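Side-chain contacts in CglIIR protein (Corynebacterium glutamicum, PDB 6F1S), which forms the H subunit of the CglI restriction endonuclease, here its C-terminal domain, and probably couples NTP hydrolysis by a DEAD-Z1 helicase-like motor to DNA restriction: residues 33-38 and 61-66; 38-43 and 151-156; 52-57 and 82-87. All blocks are in the same frame, centred on the assembly; numbering follows the deposited sequence.

Contact 1 (33-38 and 61-66); sequences EALDKK and LNAFTV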
loop_
_atom_site.group_PDB
_atom_site.type_symbol
_atom_site.label_atom_id
_atom_site.label_comp_id
_atom_site.label_asym_id
_atom_site.label_seq_id
_atom_site.Cartn_x
_atom_site.Cartn_y
_atom_site.Cartn_z
ATOM N N GLU A 33 11.168 9.820 5.214
ATOM C CA GLU A 33 10.653 10.809 6.152
ATOM C C GLU A 33 9.538 11.650 5.546
ATOM O O GLU A 33 8.572 11.984 6.229
ATOM C CB GLU A 33 11.779 11.718 6.647
ATOM C CG GLU A 33 12.600 11.114 7.773
ATOM N N ALA A 34 9.671 11.984 4.265
ATOM C CA ALA A 34 8.693 12.837 3.597
ATOM C C ALA A 34 7.378 12.107 3.387
ATOM O O ALA A 34 6.308 12.671 3.603
ATOM C CB ALA A 34 9.236 13.337 2.264
ATOM N N LEU A 35 7.458 10.852 2.959
ATOM C CA LEU A 35 6.250 10.066 2.758
ATOM C C LEU A 35 5.592 9.763 4.104
ATOM O O LEU A 35 4.381 9.922 4.254
ATOM C CB LEU A 35 6.554 8.773 2.007
ATOM C CG LEU A 35 5.309 7.912 1.773
ATOM C CD1 LEU A 35 4.311 8.645 0.880
ATOM C CD2 LEU A 35 5.680 6.557 1.196
ATOM N N ASP A 36 6.396 9.349 5.081
ATOM C CA ASP A 36 5.888 9.015 6.413
ATOM C C ASP A 36 5.174 10.206 7.059
ATOM O O ASP A 36 4.065 10.067 7.563
ATOM C CB ASP A 36 7.023 8.532 7.321
ATOM C CG ASP A 36 6.516 7.863 8.583
ATOM O OD1 ASP A 36 5.570 7.050 8.494
ATOM O OD2 ASP A 36 7.060 8.158 9.669
ATOM N N LYS A 37 5.813 11.371 7.030
ATOM C CA LYS A 37 5.202 12.603 7.519
ATOM C C LYS A 37 3.885 12.878 6.793
ATOM O O LYS A 37 2.888 13.258 7.407
ATOM C CB LYS A 37 6.162 13.782 7.333
ATOM C CG LYS A 37 5.699 15.093 7.956
ATOM C CD LYS A 37 6.557 16.261 7.471
ATOM C CE LYS A 37 6.327 17.521 8.298
ATOM N NZ LYS A 37 6.877 17.383 9.678
ATOM N N LYS A 38 3.897 12.670 5.482
ATOM C CA LYS A 38 2.729 12.887 4.635
ATOM C C LYS A 38 1.575 11.939 4.975
ATOM O O LYS A 38 0.442 12.380 5.169
ATOM C CB LYS A 38 3.126 12.737 3.163
ATOM C CG LYS A 38 1.974 12.473 2.206
ATOM C CD LYS A 38 1.396 13.758 1.630
ATOM C CE LYS A 38 0.587 13.481 0.364
ATOM N NZ LYS A 38 1.434 12.910 -0.725
ATOM N N LEU A 61 1.600 6.672 -4.643
ATOM C CA LEU A 61 2.225 5.504 -5.249
ATOM C C LEU A 61 3.579 5.846 -5.873
ATOM O O LEU A 61 4.510 5.041 -5.818
ATOM C CB LEU A 61 1.291 4.886 -6.298
ATOM C CG LEU A 61 0.023 4.212 -5.753
ATOM C CD1 LEU A 61 -0.885 3.736 -6.881
ATOM C CD2 LEU A 61 0.370 3.053 -4.829
ATOM N N ASN A 62 3.695 7.043 -6.448
ATOM C CA ASN A 62 4.952 7.486 -7.055
ATOM C C ASN A 62 6.085 7.618 -6.052
ATOM O O ASN A 62 7.248 7.673 -6.430
ATOM C CB ASN A 62 4.768 8.825 -7.768
ATOM C CG ASN A 62 4.044 8.687 -9.083
ATOM O OD1 ASN A 62 4.201 7.690 -9.789
ATOM N ND2 ASN A 62 3.240 9.684 -9.422
ATOM N N ALA A 63 5.744 7.682 -4.771
ATOM C CA ALA A 63 6.759 7.771 -3.735
ATOM C C ALA A 63 7.443 6.424 -3.556
ATOM O O ALA A 63 8.464 6.320 -2.871
ATOM C CB ALA A 63 6.151 8.240 -2.434
ATOM N N PHE A 64 6.875 5.395 -4.182
ATOM C CA PHE A 64 7.408 4.042 -4.085
ATOM C C PHE A 64 8.230 3.658 -5.306
ATOM O O PHE A 64 7.906 4.025 -6.438
ATOM C CB PHE A 64 6.279 3.017 -3.909
ATOM C CG PHE A 64 5.639 3.027 -2.545
ATOM C CD1 PHE A 64 6.067 2.155 -1.558
ATOM C CD2 PHE A 64 4.594 3.893 -2.257
ATOM C CE1 PHE A 64 5.464 2.150 -0.300
ATOM C CE2 PHE A 64 3.995 3.895 -1.008
ATOM C CZ PHE A 64 4.435 3.024 -0.026
ATOM N N THR A 65 9.300 2.912 -5.054
ATOM C CA THR A 65 10.048 2.238 -6.102
ATOM C C THR A 65 9.967 0.739 -5.849
ATOM O O THR A 65 10.455 0.255 -4.828
ATOM C CB THR A 65 11.524 2.681 -6.142
ATOM O OG1 THR A 65 11.599 4.085 -6.422
ATOM C CG2 THR A 65 12.288 1.906 -7.209
ATOM N N VAL A 66 9.329 0.009 -6.757
ATOM C CA VAL A 66 9.220 -1.440 -6.623
ATOM C C VAL A 66 9.517 -2.128 -7.955
ATOM O O VAL A 66 9.101 -1.655 -9.012
ATOM C CB VAL A 66 7.813 -1.868 -6.122
ATOM C CG1 VAL A 66 7.724 -3.385 -5.995
ATOM C CG2 VAL A 66 7.485 -1.207 -4.788
#
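The phenyl ring of F64 meets L35 obliquely, with methyl CD2 of the leucine 3.8 Å from F64 CE2 and almost as close to F64 CZ. At the edge of the ring, in its plane, sits the carbonyl oxygen of L61. The same oxygen accepts the backbone bond from F64 N (2.9 Å) that closes the type I turn from L61 to F64.

L35 reaches across from helix 32-46 with CG anti to its own backbone nitrogen (chi1 180°). Both of its methyls rest on the CB of A63, on the turn itself: CD1 is the nearer at 3.8 Å from A63 CB, and CD2 alone goes on to the ring. The leucine stands nearly perpendicular to the phenylalanine side chain. I29, from strand 28-29, touches both L35 and F64, and L73 of helix 73-86 adds to the packing on F64, which places the contact where the small antiparallel sheet of 28-29 and 64-65 meets the helices.

No hydrogen bond joins the two segments. The contact is small and buried, 116 Å² of methyls against a methyl and a ring, with no directional bond to fix its geometry.

Contact 2 (38-43 and 151-156); sequences KLLAYL and PIWVPN
L39 lays its CD1 methyl over one face of the W153 indole, 3.5 Å from the centroid of the five-membered ring and only 10° off the ring normal. This is a CH-pi contact with the methyl almost directly over the ring. The leucine and the indole run alongside each other, pointing in contrary directions, so the leucine CB stands over the CZ2 corner, 3.8 Å from W153 CZ2, while CD1 covers the five-membered ring. CG of L39 is set anti to the carbonyl carbon (chi1 -68°), and CD1 continues outward in an extended chain (chi2 180°).

L40 approaches differently. Its CD2 lies at the rim of the indole, near the ring plane, 4.0 Å from W153 CZ2, so the neighbouring leucines of the helix take a face and an edge of the same group. The polar corner is dealt with one turn earlier: D36 accepts a hydrogen bond from W153 NE1 and also forms a salt bridge with R131. Together the bond and the two leucines should limit rotation of the indole.

L129 and R131 of the adjoining strand 126-132 also touch the tryptophan. The arrangement is the helix-on-sheet packing of an alpha/beta domain: helix 32-46 lies against one face of a mixed sheet, and W153, from an inner strand, is what this protein places between them.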
loop_
_atom_site.group_PDB
_atom_site.type_symbol
_atom_site.label_atom_id
_atom_site.label_comp_id
_atom_site.label_asym_id
_atom_site.label_seq_id
_atom_site.Cartn_x
_atom_site.Cartn_y
_atom_site.Cartn_z
ATOM N N LYS A 38 3.897 12.670 5.482
ATOM C CA LYS A 38 2.729 12.887 4.635
ATOM C C LYS A 38 1.575 11.939 4.975
ATOM O O LYS A 38 0.442 12.380 5.169
ATOM C CB LYS A 38 3.126 12.737 3.163
ATOM C CG LYS A 38 1.974 12.473 2.206
ATOM C CD LYS A 38 1.396 13.758 1.630
ATOM C CE LYS A 38 0.587 13.481 0.364
ATOM N NZ LYS A 38 1.434 12.910 -0.725
ATOM N N LEU A 39 1.869 10.643 5.054
ATOM C CA LEU A 39 0.839 9.645 5.330
ATOM C C LEU A 39 0.299 9.765 6.756
ATOM O O LEU A 39 -0.904 9.627 6.984
ATOM C CB LEU A 39 1.375 8.228 5.083
ATOM C CG LEU A 39 1.684 7.864 3.624
ATOM C CD1 LEU A 39 2.203 6.434 3.510
ATOM C CD2 LEU A 39 0.457 8.055 2.740
ATOM N N LEU A 40 1.184 10.036 7.712
ATOM C CA LEU A 40 0.760 10.203 9.100
ATOM C C LEU A 40 -0.063 11.479 9.304
ATOM O O LEU A 40 -0.973 11.504 10.133
ATOM C CB LEU A 40 1.969 10.202 10.034
ATOM C CG LEU A 40 2.668 8.849 10.194
ATOM C CD1 LEU A 40 3.863 8.972 11.126
ATOM C CD2 LEU A 40 1.696 7.780 10.688
ATOM N N ALA A 41 0.251 12.534 8.552
ATOM C CA ALA A 41 -0.554 13.754 8.611
ATOM C C ALA A 41 -1.926 13.495 8.005
ATOM O O ALA A 41 -2.925 14.044 8.462
ATOM C CB ALA A 41 0.131 14.903 7.896
ATOM N N TYR A 42 -1.967 12.654 6.976
ATOM C CA TYR A 42 -3.231 12.295 6.343
ATOM C C TYR A 42 -4.082 11.473 7.308
ATOM O O TYR A 42 -5.280 11.720 7.453
ATOM C CB TYR A 42 -2.993 11.515 5.041
ATOM C CG TYR A 42 -4.252 11.219 4.253
ATOM C CD1 TYR A 42 -5.106 10.188 4.627
ATOM C CD2 TYR A 42 -4.582 11.965 3.124
ATOM C CE1 TYR A 42 -6.257 9.918 3.917
ATOM C CE2 TYR A 42 -5.733 11.697 2.401
ATOM C CZ TYR A 42 -6.567 10.673 2.802
ATOM O OH TYR A 42 -7.712 10.399 2.092
ATOM N N LEU A 43 -3.451 10.500 7.958
ATOM C CA LEU A 43 -4.130 9.612 8.901
ATOM C C LEU A 43 -4.836 10.389 10.005
ATOM O O LEU A 43 -5.945 10.054 10.412
ATOM C CB LEU A 43 -3.130 8.630 9.508
ATOM C CG LEU A 43 -3.545 7.829 10.741
ATOM C CD1 LEU A 43 -4.814 7.029 10.478
ATOM C CD2 LEU A 43 -2.404 6.919 11.156
ATOM N N PRO A 151 11.250 3.404 9.603
ATOM C CA PRO A 151 10.061 2.602 9.307
ATOM C C PRO A 151 9.859 2.376 7.815
ATOM O O PRO A 151 10.481 3.054 6.998
ATOM C CB PRO A 151 8.928 3.453 9.871
ATOM C CG PRO A 151 9.403 4.852 9.628
ATOM C CD PRO A 151 10.905 4.820 9.834
ATOM N N ILE A 152 8.993 1.428 7.476
ATOM C CA ILE A 152 8.619 1.179 6.091
ATOM C C ILE A 152 7.102 1.285 5.966
ATOM O O ILE A 152 6.374 1.088 6.941
ATOM C CB ILE A 152 9.104 -0.219 5.610
ATOM C CG1 ILE A 152 9.006 -0.353 4.086
ATOM C CG2 ILE A 152 8.320 -1.341 6.294
ATOM C CD1 ILE A 152 9.961 0.517 3.322
ATOM N N TRP A 153 6.628 1.633 4.776
ATOM C CA TRP A 153 5.220 1.489 4.434
ATOM C C TRP A 153 5.123 0.427 3.348
ATOM O O TRP A 153 5.864 0.481 2.365
ATOM C CB TRP A 153 4.616 2.803 3.941
ATOM C CG TRP A 153 4.295 3.800 5.003
ATOM C CD1 TRP A 153 5.098 4.808 5.447
ATOM C CD2 TRP A 153 3.068 3.912 5.743
ATOM N NE1 TRP A 153 4.457 5.533 6.421
ATOM C CE2 TRP A 153 3.210 5.005 6.621
ATOM C CE3 TRP A 153 1.871 3.188 5.753
ATOM C CZ2 TRP A 153 2.197 5.399 7.498
ATOM C CZ3 TRP A 153 0.865 3.579 6.626
ATOM C CH2 TRP A 153 1.037 4.674 7.485
ATOM N N VAL A 154 4.232 -0.541 3.528
ATOM C CA VAL A 154 4.056 -1.593 2.533
ATOM C C VAL A 154 2.689 -1.466 1.852
ATOM O O VAL A 154 1.656 -1.453 2.519
ATOM C CB VAL A 154 4.196 -2.992 3.161
ATOM C CG1 VAL A 154 4.224 -4.052 2.080
ATOM C CG2 VAL A 154 5.454 -3.067 4.019
ATOM N N PRO A 155 2.683 -1.350 0.520
ATOM C CA PRO A 155 1.431 -1.180 -0.222
ATOM C C PRO A 155 0.773 -2.495 -0.649
ATOM O O PRO A 155 1.446 -3.436 -1.052
ATOM C CB PRO A 155 1.876 -0.382 -1.449
ATOM C CG PRO A 155 3.265 -0.892 -1.705
ATOM C CD PRO A 155 3.865 -1.172 -0.345
ATOM N N ASN A 156 -0.548 -2.538 -0.550
ATOM C CA ASN A 156 -1.336 -3.655 -1.045
ATOM C C ASN A 156 -2.451 -3.092 -1.903
ATOM O O ASN A 156 -3.249 -2.290 -1.436
ATOM C CB ASN A 156 -1.901 -4.490 0.111
ATOM C CG ASN A 156 -2.874 -5.563 -0.356
ATOM O OD1 ASN A 156 -2.516 -6.736 -0.462
ATOM N ND2 ASN A 156 -4.114 -5.166 -0.631
#

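Contact 3 (52-57 and 82-87); sequences IGMRAI and DFERNQ
M54, deposited as selenomethionine, leaves its helix with CB lying 3.6 Å from CG of E84. The next atom, CG of M54, stays beside the same methylene, 3.7 Å from E84 CG. There the chain bends (chi2 -56°), and the selenium carries the terminal methyl off along a new direction, so that CE arrives 3.9 Å from CB of F83. One side chain thus serves two consecutive residues of the opposing helix, its root against E84 and its tip against F83. The methyl stands oblique to the F83 ring, which itself turns off toward L90, P125 and P160.

The pairing joins the beginning of helix 54-61 to the end of helix 73-86. G53 occupies the N-cap position of the first, and Q87 is where the second leaves helical geometry; the two helices run roughly antiparallel on the flank of the alpha/beta domain, beside the edge strand 49-52. L80, one turn before E84, packs on M54 as well, and A92 and P125 add further apolar surface to it.

E84 lies alongside M54 but heads the other way. Its aliphatic part does the touching; the chain, extended beyond CG (chi2 -158°), then leads the carboxylate away, with E84 CD already 4.0 Å from M54 CB. The acid ends up beside the first turn of helix 54-61.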
loop_
_atom_site.group_PDB
_atom_site.type_symbol
_atom_site.label_atom_id
_atom_site.label_comp_id
_atom_site.label_asym_id
_atom_site.label_seq_id
_atom_site.Cartn_x
_atom_site.Cartn_y
_atom_site.Cartn_z
ATOM N N ILE A 52 -10.409 8.631 -1.480
ATOM C CA ILE A 52 -9.424 9.610 -1.912
ATOM C C ILE A 52 -9.378 9.651 -3.440
ATOM O O ILE A 52 -9.558 8.627 -4.100
ATOM C CB ILE A 52 -8.036 9.281 -1.321
ATOM C CG1 ILE A 52 -7.020 10.378 -1.641
ATOM C CG2 ILE A 52 -7.564 7.916 -1.795
ATOM C CD1 ILE A 52 -5.648 10.130 -1.048
ATOM N N GLY A 53 -9.169 10.841 -3.996
ATOM C CA GLY A 53 -9.148 11.030 -5.437
ATOM C C GLY A 53 -7.987 10.335 -6.126
ATOM O O GLY A 53 -6.907 10.196 -5.553
HETATM N N MSE A 54 -8.215 9.920 -7.369
HETATM C CA MSE A 54 -7.246 9.146 -8.149
HETATM C C MSE A 54 -5.868 9.778 -8.236
HETATM O O MSE A 54 -4.860 9.109 -8.032
HETATM C CB MSE A 54 -7.774 8.925 -9.567
HETATM C CG MSE A 54 -9.012 8.059 -9.626
HETATM SE SE MSE A 54 -8.716 6.337 -8.763
HETATM C CE MSE A 54 -10.430 5.508 -9.174
ATOM N N ARG A 55 -5.827 11.066 -8.551
ATOM C CA ARG A 55 -4.564 11.774 -8.682
ATOM C C ARG A 55 -3.759 11.764 -7.380
ATOM O O ARG A 55 -2.523 11.740 -7.399
ATOM C CB ARG A 55 -4.814 13.210 -9.138
ATOM C CG ARG A 55 -3.552 14.022 -9.282
ATOM C CD ARG A 55 -3.848 15.458 -9.651
ATOM N NE ARG A 55 -2.631 16.263 -9.651
ATOM C CZ ARG A 55 -2.598 17.561 -9.927
ATOM N NH1 ARG A 55 -3.717 18.206 -10.231
ATOM N NH2 ARG A 55 -1.444 18.212 -9.899
ATOM N N ALA A 56 -4.457 11.772 -6.248
ATOM C CA ALA A 56 -3.785 11.804 -4.954
ATOM C C ALA A 56 -3.189 10.440 -4.633
ATOM O O ALA A 56 -2.094 10.344 -4.080
ATOM C CB ALA A 56 -4.745 12.240 -3.862
ATOM N N ILE A 57 -3.927 9.391 -4.981
ATOM C CA ILE A 57 -3.429 8.023 -4.918
ATOM C C ILE A 57 -2.152 7.858 -5.737
ATOM O O ILE A 57 -1.154 7.325 -5.242
ATOM C CB ILE A 57 -4.482 7.020 -5.434
ATOM C CG1 ILE A 57 -5.518 6.731 -4.356
ATOM C CG2 ILE A 57 -3.826 5.717 -5.839
ATOM C CD1 ILE A 57 -5.006 5.838 -3.248
ATOM N N ASP A 82 -7.475 5.011 -16.326
ATOM C CA ASP A 82 -8.584 4.545 -17.148
ATOM C C ASP A 82 -9.909 4.762 -16.421
ATOM O O ASP A 82 -10.903 5.147 -17.029
ATOM C CB ASP A 82 -8.409 3.070 -17.516
ATOM N N PHE A 83 -9.912 4.524 -15.113
ATOM C CA PHE A 83 -11.091 4.783 -14.292
ATOM C C PHE A 83 -11.448 6.264 -14.259
ATOM O O PHE A 83 -12.620 6.621 -14.205
ATOM C CB PHE A 83 -10.877 4.274 -12.872
ATOM C CG PHE A 83 -11.011 2.791 -12.739
ATOM C CD1 PHE A 83 -12.053 2.123 -13.352
ATOM C CD2 PHE A 83 -10.088 2.060 -12.013
ATOM C CE1 PHE A 83 -12.178 0.753 -13.233
ATOM C CE2 PHE A 83 -10.205 0.694 -11.894
ATOM C CZ PHE A 83 -11.253 0.038 -12.505
ATOM N N GLU A 84 -10.430 7.119 -14.284
ATOM C CA GLU A 84 -10.650 8.560 -14.303
ATOM C C GLU A 84 -11.428 8.983 -15.539
ATOM O O GLU A 84 -12.400 9.731 -15.444
ATOM C CB GLU A 84 -9.322 9.317 -14.252
ATOM C CG GLU A 84 -8.967 9.864 -12.886
ATOM C CD GLU A 84 -7.974 11.011 -12.958
ATOM O OE1 GLU A 84 -6.776 10.757 -13.204
ATOM O OE2 GLU A 84 -8.396 12.171 -12.774
ATOM N N ARG A 85 -10.996 8.497 -16.698
ATOM C CA ARG A 85 -11.603 8.889 -17.962
ATOM C C ARG A 85 -12.979 8.256 -18.151
ATOM O O ARG A 85 -13.883 8.879 -18.706
ATOM C CB ARG A 85 -10.681 8.525 -19.131
ATOM C CG ARG A 85 -9.389 9.335 -19.161
ATOM C CD ARG A 85 -8.558 9.043 -20.404
ATOM N NE ARG A 85 -7.987 7.700 -20.386
ATOM C CZ ARG A 85 -6.761 7.411 -19.962
ATOM N NH1 ARG A 85 -5.963 8.373 -19.517
ATOM N NH2 ARG A 85 -6.331 6.156 -19.984
ATOM N N ASN A 86 -13.139 7.027 -17.675
ATOM C CA ASN A 86 -14.399 6.313 -17.844
ATOM C C ASN A 86 -15.422 6.659 -16.766
ATOM O O ASN A 86 -16.599 6.851 -17.059
ATOM C CB ASN A 86 -14.153 4.803 -17.866
ATOM C CG ASN A 86 -13.198 4.385 -18.971
ATOM O OD1 ASN A 86 -12.850 5.187 -19.838
ATOM N ND2 ASN A 86 -12.773 3.125 -18.947
ATOM N N GLN A 87 -14.970 6.735 -15.518
ATOM C CA GLN A 87 -15.852 7.064 -14.401
ATOM C C GLN A 87 -15.252 8.181 -13.552
ATOM O O GLN A 87 -14.637 7.917 -12.521
ATOM C CB GLN A 87 -16.104 5.830 -13.539
ATOM C CG GLN A 87 -16.285 4.560 -14.340
ATOM C CD GLN A 87 -16.251 3.322 -13.478
ATOM O OE1 GLN A 87 -16.675 3.343 -12.323
ATOM N NE2 GLN A 87 -15.736 2.232 -14.032
#

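In the fold
Contacts 1 and 2 are neighbours on helix 32-46, their centres about 8 Å apart, and they share K38. The hydrogen bond between D36 OD1 and W153 NE1, 2.8 Å long, ties one to the other, and F64 CE1 packs 3.2 Å from the carbonyl O of W153 and against P155. The two adjoin through F64 and W153, so helix 32-46 packs on both the turn and the main sheet. Contact 3 stands apart, its centre about 19 Å from that of contact 1 and about 20 Å from that of contact 2. Strand 64-65 of contact 1 lies in the chain between the two helices of contact 3, which meets contact 2 where Y42 OH packs 3.6 Å from I52 CB.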